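PDB 6Y43: angiopoietin-related protein 6 from Homo sapiens, which probably acts as a secreted angiopoietin-like growth factor, its calcium-binding fibrinogen-like globe likely recognising partner molecules. Local coordinates for residues G7-C12 with A18-S23; L28-H33 with Y87-R92; Q42-G47 with G108-Y113; T63-Y68 with E119-H124; G130-H133 with G137-L140. One frame throughout, in Å; residues are numbered along the deposited sequence.

Interaction 1. Residues G7-C12 with A18-S23; sequences GPWQDC and AGHEQS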
# COMPACT_ATOMS: atom_id res chain seq x y z
N GLY A 7 -4.45 -9.45 -21.86
CA GLY A 7 -3.37 -8.62 -21.39
C GLY A 7 -2.10 -8.93 -22.16
O GLY A 7 -2.15 -9.67 -23.14
N PRO A 8 -0.95 -8.42 -21.70
CA PRO A 8 -0.80 -7.60 -20.48
C PRO A 8 -1.44 -6.23 -20.56
O PRO A 8 -1.64 -5.69 -21.64
CB PRO A 8 0.72 -7.45 -20.32
CG PRO A 8 1.32 -8.58 -21.14
CD PRO A 8 0.37 -8.78 -22.29
N TRP A 9 -1.74 -5.65 -19.40
CA TRP A 9 -2.54 -4.44 -19.33
C TRP A 9 -1.70 -3.27 -18.82
O TRP A 9 -0.72 -3.44 -18.10
CB TRP A 9 -3.74 -4.63 -18.40
CG TRP A 9 -4.54 -5.87 -18.65
CD1 TRP A 9 -4.35 -7.11 -18.09
CD2 TRP A 9 -5.64 -6.01 -19.57
NE1 TRP A 9 -5.28 -8.01 -18.59
CE2 TRP A 9 -6.07 -7.36 -19.50
CE3 TRP A 9 -6.29 -5.14 -20.44
CZ2 TRP A 9 -7.14 -7.84 -20.26
CZ3 TRP A 9 -7.35 -5.63 -21.21
CH2 TRP A 9 -7.76 -6.96 -21.11
N GLN A 10 -2.14 -2.05 -19.16
CA GLN A 10 -1.50 -0.88 -18.58
C GLN A 10 -1.78 -0.80 -17.08
O GLN A 10 -0.93 -0.36 -16.31
CB GLN A 10 -1.99 0.38 -19.28
CG GLN A 10 -1.27 1.62 -18.79
CD GLN A 10 -1.58 2.86 -19.60
OE1 GLN A 10 -2.19 2.80 -20.66
NE2 GLN A 10 -1.16 4.01 -19.08
N ASP A 11 -2.97 -1.21 -16.67
CA ASP A 11 -3.34 -1.25 -15.27
C ASP A 11 -4.63 -2.06 -15.11
O ASP A 11 -5.24 -2.49 -16.09
CB ASP A 11 -3.50 0.17 -14.73
CG ASP A 11 -4.38 1.03 -15.64
OD1 ASP A 11 -5.49 0.59 -16.00
OD2 ASP A 11 -3.95 2.15 -15.98
N CYS A 12 -5.03 -2.26 -13.85
CA CYS A 12 -6.22 -3.04 -13.57
C CYS A 12 -7.47 -2.38 -14.13
O CYS A 12 -8.41 -3.07 -14.53
CB CYS A 12 -6.36 -3.25 -12.06
SG CYS A 12 -5.04 -4.31 -11.39
N ALA A 18 -12.29 -3.74 -20.04
CA ALA A 18 -12.39 -4.75 -21.09
C ALA A 18 -13.33 -5.89 -20.72
O ALA A 18 -13.50 -6.82 -21.52
CB ALA A 18 -11.00 -5.30 -21.43
N GLY A 19 -13.94 -5.84 -19.53
CA GLY A 19 -14.91 -6.83 -19.13
C GLY A 19 -14.40 -7.90 -18.20
O GLY A 19 -15.08 -8.92 -18.04
N HIS A 20 -13.23 -7.73 -17.60
CA HIS A 20 -12.72 -8.69 -16.63
C HIS A 20 -13.18 -8.21 -15.27
O HIS A 20 -12.67 -7.23 -14.73
CB HIS A 20 -11.20 -8.81 -16.77
CG HIS A 20 -10.80 -9.29 -18.13
ND1 HIS A 20 -10.95 -10.60 -18.53
CD2 HIS A 20 -10.32 -8.62 -19.21
CE1 HIS A 20 -10.56 -10.73 -19.78
NE2 HIS A 20 -10.17 -9.54 -20.22
N GLU A 21 -14.22 -8.88 -14.76
CA GLU A 21 -14.90 -8.48 -13.53
C GLU A 21 -14.45 -9.26 -12.31
O GLU A 21 -14.92 -8.96 -11.20
CB GLU A 21 -16.41 -8.66 -13.70
CG GLU A 21 -16.96 -8.35 -15.08
CD GLU A 21 -18.48 -8.23 -15.08
OE1 GLU A 21 -19.00 -7.21 -15.59
OE2 GLU A 21 -19.15 -9.16 -14.57
N GLN A 22 -13.59 -10.27 -12.46
CA GLN A 22 -13.21 -11.13 -11.35
C GLN A 22 -11.87 -10.68 -10.79
O GLN A 22 -10.89 -10.54 -11.53
CB GLN A 22 -13.09 -12.59 -11.77
CG GLN A 22 -14.35 -13.26 -12.17
CD GLN A 22 -14.06 -14.67 -12.65
OE1 GLN A 22 -13.53 -14.87 -13.74
NE2 GLN A 22 -14.35 -15.64 -11.80
N SER A 23 -11.82 -10.51 -9.48
CA SER A 23 -10.54 -10.21 -8.85
C SER A 23 -9.60 -11.40 -8.97
O SER A 23 -10.03 -12.55 -9.08
CB SER A 23 -10.78 -9.82 -7.39
OG SER A 23 -11.65 -8.69 -7.35
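Trp9 carries this contact alone on its side: the far rim of its six-membered ring reaches across to Ala18 and His20, just beyond helix 12-17. The tight part is small. Trp9 CZ2 comes within 3.4 Å of His20 CD2, and the neighbouring Trp9 CH2 lies 3.6 Å from His20 NE2, while the methyl group Ala18 CB rests 3.7 Å from Trp9 CH2. The two rings meet with their planes 65° apart and their centroids 5.2 Å from each other. CG of Trp9 stands anti to the carbonyl carbon (chi1 -49°), as does that of His20 (-61°); the two side chains cross at about a right angle. The polar anchor of the imidazole is Pro5 O, hydrogen-bonded to His20 NE2; the indole contributes packing alone. Trp9 itself is buried, with Gly7 CA 3.4 Å above one face of its ring, toward the rim.

Beyond this patch the contact quickly becomes loose. Gly19, Glu21 and Gln22 are exposed, and Gly19 closes helix 12-17 with a Schellman motif; its positive phi marks the turn after which His20 points its side chain toward Trp9. At the other end Asp11 is the N-cap of the same helix, where OD1 accepts from Glu14 N. The indole thus spans the loops flanking helix 12-17 and also packs on Glu14 and Ala15 of that helix, while the backbone of Trp9 pairs with Glu27 and Arg29 of strand 24-30 and Cys12 is tied by a disulfide to Cys39 on strand 33-40.

Interaction 2. Residues L28-H33 with Y87-R92; sequences LRVGRH and YQLTSR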
# COMPACT_ATOMS: atom_id res chain seq x y z
N LEU A 28 0.52 -6.76 -15.58
CA LEU A 28 0.64 -5.35 -15.94
C LEU A 28 1.99 -5.07 -16.58
O LEU A 28 3.02 -5.57 -16.12
CB LEU A 28 0.49 -4.47 -14.71
CG LEU A 28 -0.76 -4.58 -13.85
CD1 LEU A 28 -0.78 -3.35 -12.93
CD2 LEU A 28 -1.99 -4.67 -14.73
N ARG A 29 2.00 -4.22 -17.60
CA ARG A 29 3.25 -3.77 -18.21
C ARG A 29 3.64 -2.47 -17.52
O ARG A 29 3.06 -1.42 -17.78
CB ARG A 29 3.12 -3.58 -19.72
CG ARG A 29 4.42 -3.01 -20.38
CD ARG A 29 4.40 -3.18 -21.89
NE ARG A 29 4.35 -4.60 -22.25
CZ ARG A 29 3.38 -5.19 -22.94
NH1 ARG A 29 2.35 -4.48 -23.39
NH2 ARG A 29 3.44 -6.49 -23.18
N VAL A 30 4.62 -2.55 -16.63
CA VAL A 30 5.07 -1.41 -15.84
C VAL A 30 6.46 -1.06 -16.34
O VAL A 30 7.44 -1.78 -16.08
CB VAL A 30 5.05 -1.71 -14.34
CG1 VAL A 30 5.46 -0.44 -13.57
CG2 VAL A 30 3.68 -2.19 -13.91
N GLY A 31 6.56 0.05 -17.05
CA GLY A 31 7.81 0.45 -17.65
C GLY A 31 8.21 -0.52 -18.73
O GLY A 31 7.45 -0.77 -19.67
N ARG A 32 9.40 -1.10 -18.60
CA ARG A 32 9.91 -2.05 -19.57
C ARG A 32 9.61 -3.50 -19.19
O ARG A 32 10.09 -4.41 -19.87
CB ARG A 32 11.42 -1.86 -19.73
CG ARG A 32 11.81 -0.70 -20.65
CD ARG A 32 13.33 -0.54 -20.74
NE ARG A 32 14.03 -0.99 -19.54
CZ ARG A 32 14.84 -2.05 -19.48
NH1 ARG A 32 15.07 -2.81 -20.56
NH2 ARG A 32 15.42 -2.36 -18.33
N HIS A 33 8.85 -3.73 -18.11
CA HIS A 33 8.69 -5.08 -17.58
C HIS A 33 7.24 -5.41 -17.29
O HIS A 33 6.46 -4.56 -16.85
CB HIS A 33 9.51 -5.27 -16.30
CG HIS A 33 10.96 -4.99 -16.47
ND1 HIS A 33 11.51 -3.77 -16.16
CD2 HIS A 33 11.97 -5.76 -16.94
CE1 HIS A 33 12.80 -3.79 -16.43
NE2 HIS A 33 13.11 -4.99 -16.91
N TYR A 87 6.56 3.98 -8.30
CA TYR A 87 7.03 5.22 -8.90
C TYR A 87 6.74 5.24 -10.40
O TYR A 87 6.20 6.21 -10.94
CB TYR A 87 8.53 5.39 -8.64
CG TYR A 87 9.12 6.47 -9.52
CD1 TYR A 87 8.82 7.81 -9.30
CD2 TYR A 87 9.96 6.15 -10.59
CE1 TYR A 87 9.32 8.79 -10.11
CE2 TYR A 87 10.46 7.13 -11.41
CZ TYR A 87 10.14 8.45 -11.16
OH TYR A 87 10.64 9.45 -11.97
N GLN A 88 7.09 4.15 -11.09
CA GLN A 88 6.86 4.10 -12.53
C GLN A 88 5.38 4.25 -12.86
O GLN A 88 5.01 4.98 -13.79
CB GLN A 88 7.40 2.78 -13.08
CG GLN A 88 8.90 2.63 -12.96
CD GLN A 88 9.63 3.57 -13.88
OE1 GLN A 88 9.22 3.75 -15.03
NE2 GLN A 88 10.71 4.17 -13.38
N LEU A 89 4.52 3.58 -12.10
CA LEU A 89 3.09 3.67 -12.36
C LEU A 89 2.54 5.06 -12.08
O LEU A 89 1.70 5.56 -12.83
CB LEU A 89 2.33 2.65 -11.51
CG LEU A 89 2.46 1.20 -11.93
CD1 LEU A 89 1.82 0.34 -10.86
CD2 LEU A 89 1.81 1.02 -13.29
N THR A 90 2.99 5.70 -11.01
CA THR A 90 2.36 6.95 -10.60
C THR A 90 3.06 8.16 -11.20
O THR A 90 2.67 9.30 -10.91
CB THR A 90 2.33 7.07 -9.07
OG1 THR A 90 3.66 7.10 -8.54
CG2 THR A 90 1.59 5.90 -8.48
N SER A 91 4.11 7.93 -12.00
CA SER A 91 4.81 8.95 -12.78
C SER A 91 4.11 9.26 -14.09
O SER A 91 4.66 10.02 -14.91
CB SER A 91 6.25 8.50 -13.07
OG SER A 91 6.28 7.63 -14.19
N ARG A 92 2.93 8.70 -14.32
CA ARG A 92 2.21 8.86 -15.58
C ARG A 92 0.74 9.09 -15.23
O ARG A 92 0.01 8.14 -14.94
CB ARG A 92 2.39 7.64 -16.48
O HOH W 1 4.48 2.70 -16.29
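Val30 meets Gln88 and Leu89 where a beta-hairpin packs on a helix of the fibrinogen-like domain: Val30 ends strand 24-30 and opens the type II' turn Val30-His33, and its partners lie in the last turn of helix 83-90. Both valine methyls are used. With CG1 anti to the backbone N (chi1 -176°), that methyl is directed at the helix and sits 3.8 Å from Gln88 CB, while CG2 lies 3.8 Å from Leu89 CD2. The valine and leucine side chains cross at about a right angle, whereas Gln88 runs past at a slant and offers chiefly CB, with OE1 more loosely placed, 4.4 Å from Gly31 CA. The glutamine chain bends at chi2 (-69°), and its NE2 is hydrogen-bonded to Glu84 one helical turn back. Replacing Val30 with an alanine would probably leave Leu89 CD2 and Gln88 CB without their mates and open a gap between turn and helix.

The centre is apolar, and a water marks its border, held weakly at both ends: it accepts from Gly31 N at 3.5 Å and donates to Gln88 O at 3.4 Å. The same carbonyl, Gln88 O, receives Ser91 OG at 3.0 Å, the hydroxyl standing above the carbonyl plane.

Interaction 3. Residues Q42-G47 with G108-Y113; sequences QLEGGG and GARAHY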
# COMPACT_ATOMS: atom_id res chain seq x y z
N GLN A 42 -14.11 -5.54 -8.08
CA GLN A 42 -15.50 -5.32 -7.68
C GLN A 42 -15.69 -4.11 -6.78
O GLN A 42 -16.61 -3.32 -7.00
CB GLN A 42 -16.05 -6.56 -6.97
CG GLN A 42 -16.33 -7.71 -7.89
CD GLN A 42 -17.48 -7.43 -8.83
OE1 GLN A 42 -18.59 -7.08 -8.40
NE2 GLN A 42 -17.23 -7.55 -10.13
N LEU A 43 -14.83 -3.92 -5.79
CA LEU A 43 -15.03 -2.83 -4.85
C LEU A 43 -14.91 -1.47 -5.52
O LEU A 43 -13.94 -1.19 -6.24
CB LEU A 43 -14.04 -2.96 -3.69
CG LEU A 43 -14.10 -1.95 -2.55
CD1 LEU A 43 -13.78 -2.65 -1.23
CD2 LEU A 43 -13.13 -0.84 -2.83
N GLU A 44 -15.90 -0.61 -5.26
CA GLU A 44 -15.94 0.76 -5.75
C GLU A 44 -15.63 0.84 -7.24
O GLU A 44 -14.80 1.62 -7.70
CB GLU A 44 -15.00 1.65 -4.95
CG GLU A 44 -15.58 2.01 -3.62
CD GLU A 44 -14.69 2.92 -2.83
OE1 GLU A 44 -14.13 3.84 -3.44
OE2 GLU A 44 -14.53 2.70 -1.61
N GLY A 45 -16.33 0.01 -7.99
CA GLY A 45 -16.24 0.04 -9.43
C GLY A 45 -15.13 -0.80 -9.99
O GLY A 45 -15.07 -0.96 -11.22
N GLY A 46 -14.27 -1.35 -9.14
CA GLY A 46 -13.16 -2.16 -9.61
C GLY A 46 -12.06 -1.34 -10.26
O GLY A 46 -12.01 -0.10 -10.21
N GLY A 47 -11.12 -2.08 -10.87
CA GLY A 47 -10.00 -1.48 -11.55
C GLY A 47 -8.87 -1.04 -10.64
O GLY A 47 -8.07 -0.19 -11.04
N GLY A 108 -14.97 -3.21 8.59
CA GLY A 108 -14.14 -2.73 7.52
C GLY A 108 -14.16 -1.21 7.46
O GLY A 108 -15.10 -0.57 7.93
N ALA A 109 -13.11 -0.62 6.90
CA ALA A 109 -13.10 0.82 6.70
C ALA A 109 -12.21 1.15 5.50
O ALA A 109 -11.36 0.35 5.09
CB ALA A 109 -12.62 1.54 7.96
N ARG A 110 -12.43 2.34 4.94
CA ARG A 110 -11.75 2.74 3.73
C ARG A 110 -11.29 4.19 3.81
O ARG A 110 -12.00 5.04 4.34
CB ARG A 110 -12.66 2.57 2.50
CG ARG A 110 -13.36 1.24 2.47
CD ARG A 110 -14.20 1.11 1.20
NE ARG A 110 -15.00 -0.11 1.21
CZ ARG A 110 -15.95 -0.36 0.31
NH1 ARG A 110 -16.21 0.51 -0.64
NH2 ARG A 110 -16.65 -1.49 0.38
N ALA A 111 -10.11 4.45 3.24
CA ALA A 111 -9.59 5.80 3.07
C ALA A 111 -9.27 6.00 1.59
O ALA A 111 -8.81 5.07 0.91
CB ALA A 111 -8.35 6.05 3.92
N HIS A 112 -9.57 7.19 1.08
CA HIS A 112 -9.30 7.56 -0.30
C HIS A 112 -8.47 8.84 -0.33
O HIS A 112 -8.71 9.76 0.45
CB HIS A 112 -10.59 7.82 -1.10
CG HIS A 112 -11.62 6.76 -0.98
ND1 HIS A 112 -12.40 6.59 0.14
CD2 HIS A 112 -12.05 5.83 -1.87
CE1 HIS A 112 -13.24 5.59 -0.05
NE2 HIS A 112 -13.04 5.10 -1.26
N TYR A 113 -7.50 8.89 -1.25
CA TYR A 113 -6.73 10.10 -1.53
C TYR A 113 -6.78 10.38 -3.02
O TYR A 113 -6.40 9.53 -3.84
CB TYR A 113 -5.28 9.97 -1.04
CG TYR A 113 -5.24 9.71 0.44
CD1 TYR A 113 -5.42 8.43 0.93
CD2 TYR A 113 -5.12 10.75 1.37
CE1 TYR A 113 -5.44 8.18 2.30
CE2 TYR A 113 -5.14 10.50 2.74
CZ TYR A 113 -5.31 9.23 3.19
OH TYR A 113 -5.37 8.98 4.55
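Glu44 offers both carboxylate oxygens to His112, and one of them also to Arg110. His112 NE2 donates to Glu44 OE1 at 2.7 Å and to Glu44 OE2 at 2.8 Å, a bifurcated bond that enters through the syn lone pair of each oxygen; the second branch is the straighter, at 154° against 136°. Arg110 NH1 approaches Glu44 OE2 from the other side, on its anti lone pair, and closes a salt bridge of 2.9 Å within the guanidinium plane. OE2 is thus gripped by two donors. The extended chains of Glu44 and Arg110 lie alongside, running opposite ways.

Leu43 CD1 lies over the centre of one guanidinium face, 3.5 Å from Arg110 CZ, so the flat cation has an apolar lid on that face and a carboxylate at its edge. Were Glu44 an alanine, Arg110 and His112 would probably lose their shared acceptor and the guanidinium be freer to turn.

The contact pins the loop between strands 33-40 and 48-54 to strand 108-118. With both ring nitrogens of His112 facing acceptors, NE2 the carboxylate and ND1 His133 O, the protonated imidazolium is probably favoured, although the neighbouring arginine may temper that effect.

Interaction 4. Residues T63-Y68 with E119-H124; sequences TTWQHY and EPESDH. With EDO (1,2-ethanediol), chain D.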
# COMPACT_ATOMS: atom_id res chain seq x y z
N THR A 63 12.35 -5.83 6.18
CA THR A 63 13.31 -6.28 5.17
C THR A 63 14.05 -5.09 4.55
O THR A 63 13.83 -3.95 4.93
CB THR A 63 12.61 -7.12 4.08
OG1 THR A 63 13.59 -7.68 3.20
CG2 THR A 63 11.63 -6.30 3.29
N THR A 64 14.90 -5.40 3.57
CA THR A 64 15.95 -4.50 3.09
C THR A 64 15.39 -3.37 2.23
O THR A 64 14.36 -3.52 1.56
CB THR A 64 17.00 -5.25 2.26
OG1 THR A 64 16.44 -5.71 1.02
CG2 THR A 64 17.55 -6.46 3.01
N TRP A 65 16.13 -2.26 2.19
CA TRP A 65 15.83 -1.20 1.22
C TRP A 65 15.70 -1.78 -0.19
O TRP A 65 14.76 -1.48 -0.92
CB TRP A 65 16.92 -0.12 1.24
CG TRP A 65 16.72 0.91 0.18
CD1 TRP A 65 17.33 0.96 -1.03
CD2 TRP A 65 15.83 2.05 0.22
NE1 TRP A 65 16.89 2.04 -1.75
CE2 TRP A 65 15.96 2.73 -0.99
CE3 TRP A 65 14.93 2.56 1.18
CZ2 TRP A 65 15.25 3.90 -1.28
CZ3 TRP A 65 14.23 3.72 0.89
CH2 TRP A 65 14.38 4.37 -0.33
N GLN A 66 16.63 -2.65 -0.59
CA GLN A 66 16.55 -3.21 -1.93
C GLN A 66 15.24 -3.96 -2.15
O GLN A 66 14.67 -3.93 -3.25
CB GLN A 66 17.74 -4.13 -2.18
CG GLN A 66 17.76 -4.78 -3.57
CD GLN A 66 17.68 -3.77 -4.71
OE1 GLN A 66 18.30 -2.71 -4.65
NE2 GLN A 66 16.93 -4.10 -5.74
N HIS A 67 14.78 -4.69 -1.13
CA HIS A 67 13.51 -5.41 -1.28
C HIS A 67 12.34 -4.43 -1.31
O HIS A 67 11.41 -4.60 -2.11
CB HIS A 67 13.35 -6.44 -0.16
CG HIS A 67 14.16 -7.68 -0.39
ND1 HIS A 67 15.15 -8.10 0.47
CD2 HIS A 67 14.17 -8.56 -1.42
CE1 HIS A 67 15.72 -9.20 -0.00
NE2 HIS A 67 15.14 -9.50 -1.15
N TYR A 68 12.37 -3.38 -0.48
CA TYR A 68 11.32 -2.37 -0.57
C TYR A 68 11.34 -1.67 -1.92
O TYR A 68 10.28 -1.27 -2.43
CB TYR A 68 11.45 -1.35 0.59
CG TYR A 68 10.62 -1.79 1.76
CD1 TYR A 68 9.23 -1.63 1.74
CD2 TYR A 68 11.18 -2.44 2.84
CE1 TYR A 68 8.43 -2.08 2.77
CE2 TYR A 68 10.38 -2.89 3.88
CZ TYR A 68 9.00 -2.73 3.83
OH TYR A 68 8.20 -3.18 4.84
N GLU A 119 8.13 10.46 -5.49
CA GLU A 119 9.34 10.92 -6.14
C GLU A 119 10.21 9.73 -6.49
O GLU A 119 10.00 8.63 -5.96
CB GLU A 119 10.12 11.86 -5.22
CG GLU A 119 9.42 13.13 -4.84
CD GLU A 119 9.30 14.08 -6.01
OE1 GLU A 119 10.18 14.03 -6.90
OE2 GLU A 119 8.33 14.87 -6.03
N PRO A 120 11.23 9.91 -7.31
CA PRO A 120 12.13 8.80 -7.65
C PRO A 120 13.06 8.46 -6.49
O PRO A 120 13.07 9.11 -5.44
CB PRO A 120 12.89 9.33 -8.88
CG PRO A 120 12.78 10.83 -8.80
CD PRO A 120 11.48 11.13 -8.10
N GLU A 121 13.87 7.40 -6.71
CA GLU A 121 14.79 6.96 -5.68
C GLU A 121 15.73 8.09 -5.25
O GLU A 121 16.07 8.20 -4.06
CB GLU A 121 15.62 5.77 -6.16
CG GLU A 121 16.58 5.27 -5.08
CD GLU A 121 17.35 4.02 -5.48
OE1 GLU A 121 17.55 3.80 -6.68
OE2 GLU A 121 17.75 3.26 -4.56
N SER A 122 16.15 8.93 -6.21
CA SER A 122 17.08 10.02 -5.94
C SER A 122 16.52 11.02 -4.94
O SER A 122 17.28 11.78 -4.32
CB SER A 122 17.42 10.74 -7.25
OG SER A 122 16.25 11.22 -7.89
N ASP A 123 15.19 11.04 -4.78
CA ASP A 123 14.51 11.87 -3.80
C ASP A 123 13.80 11.01 -2.77
O ASP A 123 12.76 11.41 -2.22
CB ASP A 123 13.56 12.83 -4.50
CG ASP A 123 14.29 13.79 -5.44
OD1 ASP A 123 14.64 13.37 -6.57
OD2 ASP A 123 14.54 14.94 -5.04
N HIS A 124 14.34 9.80 -2.55
CA HIS A 124 13.97 8.93 -1.44
C HIS A 124 12.50 8.52 -1.48
O HIS A 124 11.90 8.27 -0.43
CB HIS A 124 14.29 9.58 -0.09
CG HIS A 124 15.75 9.91 0.08
ND1 HIS A 124 16.25 10.67 1.12
CD2 HIS A 124 16.82 9.56 -0.67
CE1 HIS A 124 17.56 10.78 0.99
NE2 HIS A 124 17.93 10.10 -0.07
C1 EDO D . 12.49 -2.32 7.71
O1 EDO D . 12.71 -0.92 7.96
C2 EDO D . 13.82 -3.07 7.89
O2 EDO D . 14.76 -2.57 6.93
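Trp65 and Glu121 both extend CG trans to the main-chain nitrogen (chi1 175° for the tryptophan), and this sends the two side chains out to meet between the start of helix 65-70 and the loop that leads from strand 108-118 to strand 127-133 in the fibrinogen-like fold. Glu121 is fully extended beyond CG, so its carboxylate reaches the indole edge while its own backbone stays well back in a short 3-10 turn. Trp65 NE1 donates to Glu121 OE2 at 3.2 Å along a nearly straight path, 168° at the hydrogen. The oxygen lies in the indole plane; seen from the carboxylate, the nitrogen arrives on the anti side and somewhat out of plane. Ring and carboxylate are only 21° apart.

The other oxygen has its own mate, since Glu121 OE1 forms a salt bridge with Lys69, also on helix 65-70. One carboxylate thereby joins a neutral N-H and a cation of the same helix. The indole is further engaged in cation-pi contacts with Arg153 and Arg155, which flank the calcium ligand Asp154, although the metal itself is about 14 Å from the Trp65 side chain.

Thr64 is the N-cap of this helix: its OG1 accepts from His67 N at 2.9 Å.

Interaction 5. Residues G130-H133 with G137-L140; sequences GQYH and GDSL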
# COMPACT_ATOMS: atom_id res chain seq x y z
N GLY A 130 -3.30 13.12 -2.48
CA GLY A 130 -4.17 14.26 -2.63
C GLY A 130 -5.23 14.46 -1.58
O GLY A 130 -5.11 13.96 -0.43
N GLN A 131 -6.36 15.06 -1.95
CA GLN A 131 -7.45 15.29 -1.00
C GLN A 131 -8.03 14.00 -0.43
O GLN A 131 -8.32 13.05 -1.15
CB GLN A 131 -8.57 16.11 -1.68
CG GLN A 131 -9.78 16.43 -0.84
CD GLN A 131 -10.60 17.53 -1.49
OE1 GLN A 131 -10.97 17.44 -2.67
NE2 GLN A 131 -10.85 18.61 -0.75
N TYR A 132 -8.25 14.01 0.88
CA TYR A 132 -8.75 12.85 1.60
C TYR A 132 -10.29 12.77 1.63
O TYR A 132 -10.99 13.78 1.76
CB TYR A 132 -8.23 12.84 3.05
CG TYR A 132 -8.98 11.85 3.92
CD1 TYR A 132 -8.61 10.53 3.98
CD2 TYR A 132 -10.11 12.25 4.67
CE1 TYR A 132 -9.31 9.62 4.72
CE2 TYR A 132 -10.81 11.34 5.42
CZ TYR A 132 -10.41 10.02 5.44
OH TYR A 132 -11.08 9.07 6.16
N HIS A 133 -10.81 11.54 1.57
CA HIS A 133 -12.18 11.22 1.98
C HIS A 133 -12.28 9.75 2.37
O HIS A 133 -11.59 8.91 1.79
CB HIS A 133 -13.20 11.56 0.87
CG HIS A 133 -12.90 10.95 -0.47
ND1 HIS A 133 -13.66 9.94 -1.02
CD2 HIS A 133 -11.96 11.26 -1.39
CE1 HIS A 133 -13.18 9.64 -2.21
NE2 HIS A 133 -12.14 10.42 -2.46
N GLY A 137 -10.92 7.47 8.35
CA GLY A 137 -10.16 8.54 8.99
C GLY A 137 -8.83 8.75 8.29
O GLY A 137 -8.28 7.84 7.65
N ASP A 138 -8.30 9.97 8.38
CA ASP A 138 -7.16 10.36 7.56
C ASP A 138 -5.87 10.14 8.34
O ASP A 138 -5.25 11.08 8.86
CB ASP A 138 -7.29 11.79 7.07
CG ASP A 138 -6.18 12.19 6.10
OD1 ASP A 138 -5.31 11.33 5.78
OD2 ASP A 138 -6.18 13.36 5.68
N SER A 139 -5.42 8.88 8.39
CA SER A 139 -4.23 8.53 9.14
C SER A 139 -3.00 8.35 8.24
O SER A 139 -1.98 7.85 8.71
CB SER A 139 -4.48 7.29 9.98
OG SER A 139 -5.48 7.53 10.96
N LEU A 140 -3.07 8.79 6.98
CA LEU A 140 -1.89 8.88 6.14
C LEU A 140 -1.44 10.32 5.85
O LEU A 140 -0.31 10.51 5.41
CB LEU A 140 -2.12 8.17 4.80
CG LEU A 140 -0.90 7.73 4.01
CD1 LEU A 140 0.02 6.74 4.69
CD2 LEU A 140 -1.39 7.17 2.65
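Tyr132 OH is the polar atom on which this contact turns: Gly137 N lies 2.7 Å from it, a short approach but a weak hydrogen bond because the angle at the hydrogen is only 128°. The same hydroxyl has a second weak link, to Gly134 O in the turn between the segments, so the phenol end is steadied by two weak ties to the backbone of the loop that follows its own strand.

The larger part of the contact is a face. Asp138 CB stands over the centre of the Tyr132 ring, 3.5 Å from the centroid and 9° off the normal, a well-centred CH-pi contact. Its carboxylate continues over the inner end of the ring, nearly parallel to it with planes 5° apart, and Asp138 OD2 comes within 3.4 Å of Tyr132 CB. Both side chains leave their backbones with an extended first torsion, and they lie alongside each other, pointing opposite ways. Near the hydroxyl end the loop backbone takes over, with Gly137 C 3.5 Å from Tyr132 CZ.

Other partners hold the carboxylate in this flat pose: Asp138 OD1 accepts from Tyr113 OH on the adjacent strand 108-118, and OD2 is hydrogen-bonded to Ser141 OG. Trp200 NE1 is hydrogen-bonded to Gly137 O, giving the loop another tie.

The loop after strand 127-133 thus doubles back over the strand's Tyr132, with Asp138 at the centre of an inverse gamma turn whose Ser139 N to Gly137 O bond is weak, in the fibrinogen-like globe where the long loop region after strand 127-133 begins.

In the fold
All five contacts belong to one fibrinogen-like domain. Interactions 1 and 2 have centres 16 Å apart and touch where Trp9 meets strand 24-30 at Arg29; interaction 1 also reaches interaction 3 through Glu21 and Gln42. Interactions 3 and 5 are the closest pair, 13 Å between centres, each with one segment on the neighbouring antiparallel strands 108-118 and 127-133. Interaction 4 touches interaction 2 where Tyr87 packs on Pro120 but lies on the opposite side of the chain's centre from interaction 3. Along the chain, interaction 1 closes first, while 2 crosses 3 and 4, and 3 crosses 4, before 5. These crossings tie early segments to the middle of the chain, binding the domain's parts into one globe.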